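Long-range contacts in threonine synthase (PDB 4F4F), which probably converts O-phospho-L-homoserine and water into L-threonine and phosphate with the help of pyridoxal 5'-phosphate, the last step of threonine biosynthesis: residues K7-A15 and E322-A333; I377-L387 and A426-L434. All blocks are in the same frame, centred on the assembly; numbering follows the deposited sequence.

Interaction 1: residues K7-A15 and E322-A333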
loop_
_atom_site.group_PDB
_atom_site.type_symbol
_atom_site.label_atom_id
_atom_site.label_comp_id
_atom_site.label_asym_id
_atom_site.label_seq_id
_atom_site.Cartn_x
_atom_site.Cartn_y
_atom_site.Cartn_z
ATOM N N LYS A 7 -16.934 -14.499 -0.581
ATOM C CA LYS A 7 -16.117 -15.189 -1.570
ATOM C C LYS A 7 -15.334 -14.144 -2.358
ATOM O O LYS A 7 -15.697 -12.971 -2.367
ATOM C CB LYS A 7 -17.003 -16.020 -2.514
ATOM N N TYR A 8 -14.282 -14.613 -3.022
ATOM C CA TYR A 8 -13.361 -13.788 -3.736
ATOM C C TYR A 8 -13.179 -14.367 -5.123
ATOM O O TYR A 8 -12.965 -15.560 -5.276
ATOM C CB TYR A 8 -12.027 -13.734 -2.986
ATOM C CG TYR A 8 -12.134 -12.863 -1.752
ATOM C CD1 TYR A 8 -11.864 -11.499 -1.824
ATOM C CD2 TYR A 8 -12.505 -13.395 -0.512
ATOM C CE1 TYR A 8 -11.985 -10.669 -0.708
ATOM C CE2 TYR A 8 -12.668 -12.581 0.610
ATOM C CZ TYR A 8 -12.388 -11.223 0.517
ATOM O OH TYR A 8 -12.505 -10.389 1.617
ATOM N N VAL A 9 -13.293 -13.505 -6.124
ATOM C CA VAL A 9 -13.221 -13.892 -7.526
ATOM C C VAL A 9 -12.035 -13.169 -8.201
ATOM O O VAL A 9 -11.609 -12.100 -7.742
ATOM C CB VAL A 9 -14.543 -13.579 -8.283
ATOM C CG1 VAL A 9 -15.725 -14.315 -7.594
ATOM C CG2 VAL A 9 -14.773 -12.075 -8.394
ATOM N N SER A 10 -11.510 -13.752 -9.283
ATOM C CA SER A 10 -10.417 -13.133 -10.016
ATOM C C SER A 10 -10.902 -12.158 -11.056
ATOM O O SER A 10 -11.889 -12.417 -11.791
ATOM C CB SER A 10 -9.578 -14.217 -10.722
ATOM O OG SER A 10 -8.559 -13.642 -11.495
ATOM N N THR A 11 -10.157 -11.083 -11.206
ATOM C CA THR A 11 -10.326 -10.208 -12.345
ATOM C C THR A 11 -10.243 -10.868 -13.739
ATOM O O THR A 11 -10.685 -10.242 -14.714
ATOM C CB THR A 11 -9.320 -9.046 -12.302
ATOM O OG1 THR A 11 -7.980 -9.566 -12.281
ATOM C CG2 THR A 11 -9.598 -8.100 -11.058
ATOM N N ARG A 12 -9.659 -12.062 -13.861
ATOM C CA ARG A 12 -9.528 -12.709 -15.158
ATOM C C ARG A 12 -10.508 -13.868 -15.339
ATOM O O ARG A 12 -10.484 -14.590 -16.353
ATOM C CB ARG A 12 -8.058 -13.098 -15.440
ATOM C CG ARG A 12 -7.231 -11.805 -15.575
ATOM C CD ARG A 12 -5.817 -11.980 -16.133
ATOM N NE ARG A 12 -5.012 -10.802 -15.776
ATOM C CZ ARG A 12 -3.739 -10.633 -16.102
ATOM N NH1 ARG A 12 -3.097 -11.582 -16.777
ATOM N NH2 ARG A 12 -3.101 -9.531 -15.706
ATOM N N GLY A 13 -11.376 -14.033 -14.351
ATOM C CA GLY A 13 -12.579 -14.881 -14.465
ATOM C C GLY A 13 -12.473 -16.401 -14.494
ATOM O O GLY A 13 -13.502 -17.061 -14.695
ATOM N N GLU A 14 -11.280 -16.970 -14.356
ATOM C CA GLU A 14 -11.129 -18.432 -14.509
ATOM C C GLU A 14 -10.246 -19.034 -13.441
ATOM O O GLU A 14 -9.526 -19.985 -13.705
ATOM C CB GLU A 14 -10.483 -18.764 -15.854
ATOM C CG GLU A 14 -11.110 -18.018 -16.994
ATOM C CD GLU A 14 -10.615 -18.482 -18.328
ATOM O OE1 GLU A 14 -9.441 -18.260 -18.675
ATOM O OE2 GLU A 14 -11.456 -19.062 -19.010
ATOM N N ALA A 15 -10.271 -18.471 -12.258
ATOM C CA ALA A 15 -9.504 -18.972 -11.147
ATOM C C ALA A 15 -10.515 -19.498 -10.123
ATOM O O ALA A 15 -11.645 -19.088 -10.116
ATOM C CB ALA A 15 -8.661 -17.850 -10.548
ATOM N N GLU A 322 -5.688 -2.898 -12.569
ATOM C CA GLU A 322 -6.497 -4.013 -13.066
ATOM C C GLU A 322 -7.749 -4.258 -12.241
ATOM O O GLU A 322 -8.770 -4.634 -12.813
ATOM C CB GLU A 322 -5.654 -5.312 -13.168
ATOM C CG GLU A 322 -6.442 -6.548 -13.601
ATOM C CD GLU A 322 -5.583 -7.787 -13.807
ATOM O OE1 GLU A 322 -4.334 -7.673 -13.850
ATOM O OE2 GLU A 322 -6.173 -8.862 -13.960
ATOM N N ARG A 323 -7.698 -4.022 -10.927
ATOM C CA ARG A 323 -8.886 -4.201 -10.111
ATOM C C ARG A 323 -9.943 -3.177 -10.534
ATOM O O ARG A 323 -11.137 -3.526 -10.704
ATOM C CB ARG A 323 -8.573 -4.121 -8.618
ATOM C CG ARG A 323 -7.972 -5.375 -8.053
ATOM C CD ARG A 323 -7.594 -5.219 -6.580
ATOM N NE ARG A 323 -7.467 -6.514 -5.906
ATOM C CZ ARG A 323 -6.321 -7.105 -5.587
ATOM N NH1 ARG A 323 -5.135 -6.556 -5.845
ATOM N NH2 ARG A 323 -6.326 -8.282 -5.000
ATOM N N LEU A 324 -9.527 -1.935 -10.774
ATOM C CA LEU A 324 -10.508 -0.952 -11.227
ATOM C C LEU A 324 -10.993 -1.261 -12.639
ATOM O O LEU A 324 -12.194 -1.081 -12.938
ATOM C CB LEU A 324 -9.995 0.487 -11.143
ATOM C CG LEU A 324 -10.923 1.603 -11.690
ATOM C CD1 LEU A 324 -12.269 1.620 -10.966
ATOM C CD2 LEU A 324 -10.244 2.950 -11.591
ATOM N N LEU A 325 -10.082 -1.677 -13.525
ATOM C CA LEU A 325 -10.489 -2.059 -14.869
ATOM C C LEU A 325 -11.632 -3.083 -14.843
ATOM O O LEU A 325 -12.577 -2.995 -15.612
ATOM C CB LEU A 325 -9.308 -2.636 -15.665
ATOM C CG LEU A 325 -8.255 -1.644 -16.136
ATOM C CD1 LEU A 325 -7.067 -2.344 -16.819
ATOM C CD2 LEU A 325 -8.864 -0.616 -17.092
ATOM N N PHE A 326 -11.503 -4.092 -13.991
ATOM C CA PHE A 326 -12.513 -5.157 -13.863
ATOM C C PHE A 326 -13.852 -4.540 -13.484
ATOM O O PHE A 326 -14.864 -4.814 -14.133
ATOM C CB PHE A 326 -12.058 -6.164 -12.794
ATOM C CG PHE A 326 -12.921 -7.380 -12.634
ATOM C CD1 PHE A 326 -13.155 -8.237 -13.692
ATOM C CD2 PHE A 326 -13.449 -7.714 -11.382
ATOM C CE1 PHE A 326 -13.912 -9.403 -13.512
ATOM C CE2 PHE A 326 -14.187 -8.867 -11.194
ATOM C CZ PHE A 326 -14.430 -9.712 -12.263
ATOM N N GLU A 327 -13.856 -3.683 -12.470
ATOM C CA GLU A 327 -15.107 -3.068 -12.022
ATOM C C GLU A 327 -15.718 -2.167 -13.112
ATOM O O GLU A 327 -16.935 -2.192 -13.356
ATOM C CB GLU A 327 -14.870 -2.265 -10.730
ATOM C CG GLU A 327 -14.335 -3.095 -9.571
ATOM C CD GLU A 327 -15.352 -4.003 -8.962
ATOM O OE1 GLU A 327 -16.470 -4.178 -9.549
ATOM O OE2 GLU A 327 -15.021 -4.587 -7.910
ATOM N N ALA A 328 -14.862 -1.395 -13.776
ATOM C CA ALA A 328 -15.281 -0.450 -14.793
ATOM C C ALA A 328 -15.904 -1.142 -16.033
ATOM O O ALA A 328 -16.773 -0.551 -16.695
ATOM C CB ALA A 328 -14.136 0.455 -15.186
ATOM N N HIS A 329 -15.485 -2.391 -16.306
ATOM C CA HIS A 329 -16.011 -3.177 -17.428
ATOM C C HIS A 329 -17.186 -4.013 -17.010
ATOM O O HIS A 329 -17.541 -4.974 -17.675
ATOM C CB HIS A 329 -14.905 -4.064 -18.021
ATOM C CG HIS A 329 -13.857 -3.291 -18.795
ATOM N ND1 HIS A 329 -12.901 -2.552 -18.183
ATOM C CD2 HIS A 329 -13.648 -3.146 -20.160
ATOM C CE1 HIS A 329 -12.127 -1.961 -19.113
ATOM N NE2 HIS A 329 -12.594 -2.303 -20.326
ATOM N N GLY A 330 -17.753 -3.700 -15.860
ATOM C CA GLY A 330 -18.853 -4.472 -15.328
ATOM C C GLY A 330 -18.495 -5.921 -15.071
ATOM O O GLY A 330 -19.311 -6.800 -15.264
ATOM N N ARG A 331 -17.283 -6.139 -14.597
ATOM C CA ARG A 331 -16.751 -7.444 -14.242
ATOM C C ARG A 331 -16.734 -8.415 -15.434
ATOM O O ARG A 331 -16.907 -9.625 -15.292
ATOM C CB ARG A 331 -17.465 -7.967 -12.996
ATOM C CG ARG A 331 -17.201 -7.106 -11.762
ATOM C CD ARG A 331 -17.482 -7.859 -10.476
ATOM N NE ARG A 331 -16.887 -7.206 -9.327
ATOM C CZ ARG A 331 -16.682 -7.786 -8.139
ATOM N NH1 ARG A 331 -17.029 -9.045 -7.911
ATOM N NH2 ARG A 331 -16.121 -7.094 -7.150
ATOM N N ASP A 332 -16.460 -7.856 -16.618
ATOM C CA ASP A 332 -16.273 -8.623 -17.846
ATOM C C ASP A 332 -14.795 -9.099 -17.877
ATOM O O ASP A 332 -13.892 -8.362 -18.262
ATOM C CB ASP A 332 -16.627 -7.724 -19.050
ATOM C CG ASP A 332 -16.426 -8.389 -20.404
ATOM O OD1 ASP A 332 -15.829 -9.481 -20.483
ATOM O OD2 ASP A 332 -16.840 -7.741 -21.419
ATOM N N ALA A 333 -14.583 -10.328 -17.428
ATOM C CA ALA A 333 -13.261 -10.923 -17.340
ATOM C C ALA A 333 -12.592 -11.078 -18.700
ATOM O O ALA A 333 -11.366 -10.909 -18.816
ATOM C CB ALA A 333 -13.331 -12.256 -16.634
#
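Glu322 OE2 is gripped by two donors that reach it from opposite faces of the carboxylate plane: Thr11 OG1 at 2.6 Å and Arg12 NE at 2.9 Å. The hydroxyl stands well above that plane, whereas Arg12 comes in on the syn side and completes a side-on, bidentate salt bridge through NH2, 2.9 Å from Glu322 OE1. Both N-H bonds are nearly straight (169°), and with guanidinium and carboxylate planes 23° apart the two groups lie close to coplanar. Thr11 OG1, lodged between its own backbone N and carbonyl carbon (chi1 58°), also hydrogen-bonds to the backbone N of Leu34, which ties the hydroxyl to both the carboxylate and the loop before strand 35-37. The same threonine serves a second, apolar surface. Its CA sits over the centre of the Phe326 ring in a CH-pi contact, 3.7 Å from the centroid, while CG2 lies 3.6 Å from Phe326 CB; Arg331 CA lies against the opposite face, toward the rim. The type I turn from Ser10 to Gly13 contains an ST turn, Ser10 OG accepting from Arg12 N; that OG is also hydrogen-bonded to Asp31 OD1. Here Gly13 CA packs tightly on Ala333 CB at 3.5 Å. Phe326 lies in the last turns of helix 321-328, and the Schellman motif that ends it, with Gly330 at C-prime, carries the chain round to Arg331. The contact thus fastens strand 8-10, paired antiparallel with strand 35-37, to helix 321-328; Leu36 also touches Phe326, and helix 333-346 flanks Arg12 through Met340.

Interaction 2: residues I377-L387 and A426-L434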
loop_
_atom_site.group_PDB
_atom_site.type_symbol
_atom_site.label_atom_id
_atom_site.label_comp_id
_atom_site.label_asym_id
_atom_site.label_seq_id
_atom_site.Cartn_x
_atom_site.Cartn_y
_atom_site.Cartn_z
ATOM N N ILE A 377 5.981 21.942 -1.120
ATOM C CA ILE A 377 6.569 21.788 0.245
ATOM C C ILE A 377 6.884 23.162 0.841
ATOM O O ILE A 377 6.528 23.467 1.968
ATOM C CB ILE A 377 7.842 20.895 0.287
ATOM C CG1 ILE A 377 7.532 19.446 -0.157
ATOM C CG2 ILE A 377 8.452 20.926 1.689
ATOM C CD1 ILE A 377 8.759 18.588 -0.407
ATOM N N GLU A 378 7.544 24.008 0.063
ATOM C CA GLU A 378 7.957 25.304 0.566
ATOM C C GLU A 378 6.762 26.206 0.901
ATOM O O GLU A 378 6.766 26.816 1.958
ATOM C CB GLU A 378 8.921 25.972 -0.411
ATOM C CG GLU A 378 9.703 27.116 0.210
ATOM C CD GLU A 378 8.931 28.410 0.224
ATOM O OE1 GLU A 378 7.949 28.538 -0.546
ATOM O OE2 GLU A 378 9.314 29.317 0.986
ATOM N N SER A 379 5.728 26.253 0.048
ATOM C CA SER A 379 4.570 27.115 0.327
ATOM C C SER A 379 3.766 26.646 1.526
ATOM O O SER A 379 3.385 27.466 2.331
ATOM C CB SER A 379 3.606 27.328 -0.866
ATOM O OG SER A 379 2.961 26.148 -1.214
ATOM N N VAL A 380 3.494 25.351 1.629
ATOM C CA VAL A 380 2.759 24.829 2.795
ATOM C C VAL A 380 3.531 25.059 4.118
ATOM O O VAL A 380 2.930 25.424 5.137
ATOM C CB VAL A 380 2.330 23.367 2.614
ATOM C CG1 VAL A 380 1.600 22.866 3.846
ATOM C CG2 VAL A 380 1.409 23.230 1.404
ATOM N N LEU A 381 4.854 24.903 4.108
ATOM C CA LEU A 381 5.647 25.254 5.306
ATOM C C LEU A 381 5.500 26.733 5.614
ATOM O O LEU A 381 5.235 27.123 6.754
ATOM C CB LEU A 381 7.122 24.914 5.138
ATOM C CG LEU A 381 7.971 25.116 6.393
ATOM C CD1 LEU A 381 7.526 24.270 7.576
ATOM C CD2 LEU A 381 9.401 24.811 6.045
ATOM N N SER A 382 5.647 27.560 4.589
ATOM C CA SER A 382 5.553 29.018 4.771
ATOM C C SER A 382 4.191 29.483 5.266
ATOM O O SER A 382 4.116 30.301 6.187
ATOM C CB SER A 382 5.880 29.782 3.489
ATOM O OG SER A 382 7.264 29.713 3.293
ATOM N N LYS A 383 3.135 28.997 4.611
ATOM C CA LYS A 383 1.797 29.493 4.898
ATOM C C LYS A 383 1.200 28.856 6.137
ATOM O O LYS A 383 0.502 29.539 6.857
ATOM C CB LYS A 383 0.868 29.317 3.714
ATOM C CG LYS A 383 1.298 30.097 2.486
ATOM C CD LYS A 383 1.315 31.599 2.711
ATOM C CE LYS A 383 1.713 32.383 1.468
ATOM N NZ LYS A 383 0.806 32.105 0.313
ATOM N N ASP A 384 1.479 27.575 6.398
ATOM C CA ASP A 384 0.867 26.875 7.529
ATOM C C ASP A 384 1.808 26.441 8.652
ATOM O O ASP A 384 1.345 26.016 9.688
ATOM C CB ASP A 384 0.141 25.613 7.031
ATOM C CG ASP A 384 -1.136 25.904 6.280
ATOM O OD1 ASP A 384 -1.604 27.079 6.232
ATOM O OD2 ASP A 384 -1.715 24.905 5.757
ATOM N N GLY A 385 3.119 26.479 8.445
ATOM C CA GLY A 385 4.031 25.906 9.428
ATOM C C GLY A 385 4.082 24.379 9.369
ATOM O O GLY A 385 4.618 23.757 10.266
ATOM N N TYR A 386 3.514 23.797 8.314
ATOM C CA TYR A 386 3.368 22.377 8.154
ATOM C C TYR A 386 4.330 21.791 7.111
ATOM O O TYR A 386 4.404 22.250 5.981
ATOM C CB TYR A 386 1.898 22.011 7.815
ATOM C CG TYR A 386 1.649 20.543 7.814
ATOM C CD1 TYR A 386 1.422 19.852 8.999
ATOM C CD2 TYR A 386 1.682 19.806 6.640
ATOM C CE1 TYR A 386 1.223 18.484 9.021
ATOM C CE2 TYR A 386 1.523 18.419 6.663
ATOM C CZ TYR A 386 1.283 17.773 7.857
ATOM O OH TYR A 386 1.109 16.401 7.878
ATOM N N LEU A 387 5.067 20.750 7.510
ATOM C CA LEU A 387 6.128 20.201 6.696
ATOM C C LEU A 387 5.673 18.897 6.019
ATOM O O LEU A 387 5.387 17.918 6.696
ATOM C CB LEU A 387 7.344 19.912 7.562
ATOM C CG LEU A 387 8.581 19.495 6.775
ATOM C CD1 LEU A 387 9.078 20.599 5.826
ATOM C CD2 LEU A 387 9.655 19.089 7.779
ATOM N N ALA A 426 16.177 20.210 0.151
ATOM C CA ALA A 426 16.306 20.885 -1.148
ATOM C C ALA A 426 15.111 21.815 -1.393
ATOM O O ALA A 426 15.279 22.912 -1.878
ATOM C CB ALA A 426 16.441 19.870 -2.287
ATOM N N ALA A 427 13.915 21.390 -1.007
ATOM C CA ALA A 427 12.708 22.169 -1.280
ATOM C C ALA A 427 12.579 23.398 -0.409
ATOM O O ALA A 427 12.141 24.443 -0.880
ATOM C CB ALA A 427 11.457 21.300 -1.113
ATOM N N CYS A 428 12.908 23.275 0.864
ATOM C CA CYS A 428 12.585 24.336 1.817
ATOM C C CYS A 428 13.649 24.654 2.828
ATOM O O CYS A 428 13.428 25.493 3.672
ATOM C CB CYS A 428 11.294 23.969 2.568
ATOM S SG CYS A 428 11.406 22.568 3.714
ATOM N N GLY A 429 14.792 23.978 2.769
ATOM C CA GLY A 429 15.878 24.239 3.705
ATOM C C GLY A 429 15.767 23.622 5.085
ATOM O O GLY A 429 16.669 23.804 5.907
ATOM N N VAL A 430 14.678 22.922 5.383
ATOM C CA VAL A 430 14.541 22.295 6.697
ATOM C C VAL A 430 15.092 20.867 6.644
ATOM O O VAL A 430 14.828 20.125 5.690
ATOM C CB VAL A 430 13.078 22.288 7.162
ATOM C CG1 VAL A 430 12.883 21.340 8.348
ATOM C CG2 VAL A 430 12.637 23.704 7.499
ATOM N N GLU A 431 15.898 20.504 7.641
ATOM C CA GLU A 431 16.323 19.121 7.796
ATOM C C GLU A 431 15.280 18.497 8.722
ATOM O O GLU A 431 15.259 18.816 9.897
ATOM C CB GLU A 431 17.737 19.032 8.401
ATOM C CG GLU A 431 18.343 17.625 8.458
ATOM C CD GLU A 431 18.307 16.864 7.145
ATOM O OE1 GLU A 431 18.602 17.434 6.068
ATOM O OE2 GLU A 431 17.986 15.660 7.187
ATOM N N PRO A 432 14.394 17.635 8.192
ATOM C CA PRO A 432 13.298 17.178 9.066
ATOM C C PRO A 432 13.822 16.362 10.246
ATOM O O PRO A 432 14.882 15.785 10.159
ATOM C CB PRO A 432 12.420 16.335 8.151
ATOM C CG PRO A 432 13.234 16.035 6.950
ATOM C CD PRO A 432 14.308 17.082 6.828
ATOM N N GLN A 433 13.081 16.338 11.342
ATOM C CA GLN A 433 13.502 15.620 12.536
ATOM C C GLN A 433 12.634 14.368 12.728
ATOM O O GLN A 433 11.402 14.400 12.550
ATOM C CB GLN A 433 13.431 16.541 13.753
ATOM N N LEU A 434 13.277 13.259 13.082
ATOM C CA LEU A 434 12.572 12.021 13.396
ATOM C C LEU A 434 11.693 12.232 14.607
ATOM O O LEU A 434 12.005 13.059 15.451
ATOM C CB LEU A 434 13.568 10.898 13.691
ATOM C CG LEU A 434 14.369 10.352 12.509
ATOM C CD1 LEU A 434 15.670 9.719 13.002
ATOM C CD2 LEU A 434 13.538 9.349 11.715
#
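Leu387 spreads its two methyls over the end of helix 421-428 and the chain beyond it: CD1 rests 3.7 Å from Cys428 SG, while CD2 meets Val430 CG1 and Pro432 CB. This is a small apolar seam between the C-terminal ends of helices 370-384 and 421-428, which follow strands 363-367 and 409-413 on the domain built round the mixed sheet of this fold-type II pyridoxal-phosphate enzyme. Both segments leave their helices through a glycine with positive phi, Gly385 and Gly429, and beyond these turns the side chains of Leu387 and Val430 meet tip to tip. Leu381, one turn before the end of its helix, adds CD2 between Val430 CG2 (3.7 Å) and Cys428 SG (3.8 Å). Having CG anti to the backbone N (chi1 -174°) directs its branch toward Cys428 and Val430. Farther back, Ile377 straddles the methyl of Ala427, CB and CD1 each 3.9 Å from Ala427 CB. No hydrogen bond joins the segments; Glu378 touches with the aliphatic base of its side chain, CB lying 3.6 Å from Ala427 O. Three residues put carbon against the sulfur: Leu381, Leu387 and Ile377, whose CG2 is 3.9 Å from Cys428 SG; Val430 N adds a weak hydrogen bond to it.

Overall arrangement
The two contacts illustrate how chemistry follows place in a fold. Interaction 1, partly buried, joins the N-terminal strand to a helix about three hundred residues later and relies on a charged, directional network around one carboxylate, with an aromatic ring beside it. Interaction 2 lies nearer the surface, links two helix ends close in sequence, and depends on methyl groups and a sulfur without any hydrogen bond across it. They share no helix or strand and do not touch: the centres of interactions 1 and 2 are about 42 Å apart, on opposite sides of the chain's centre. Neither supplies a residue of the cofactor pocket, although Arg323 and Ile377 have side chains about 10 and 12 Å from the bound pyridoxal phosphate.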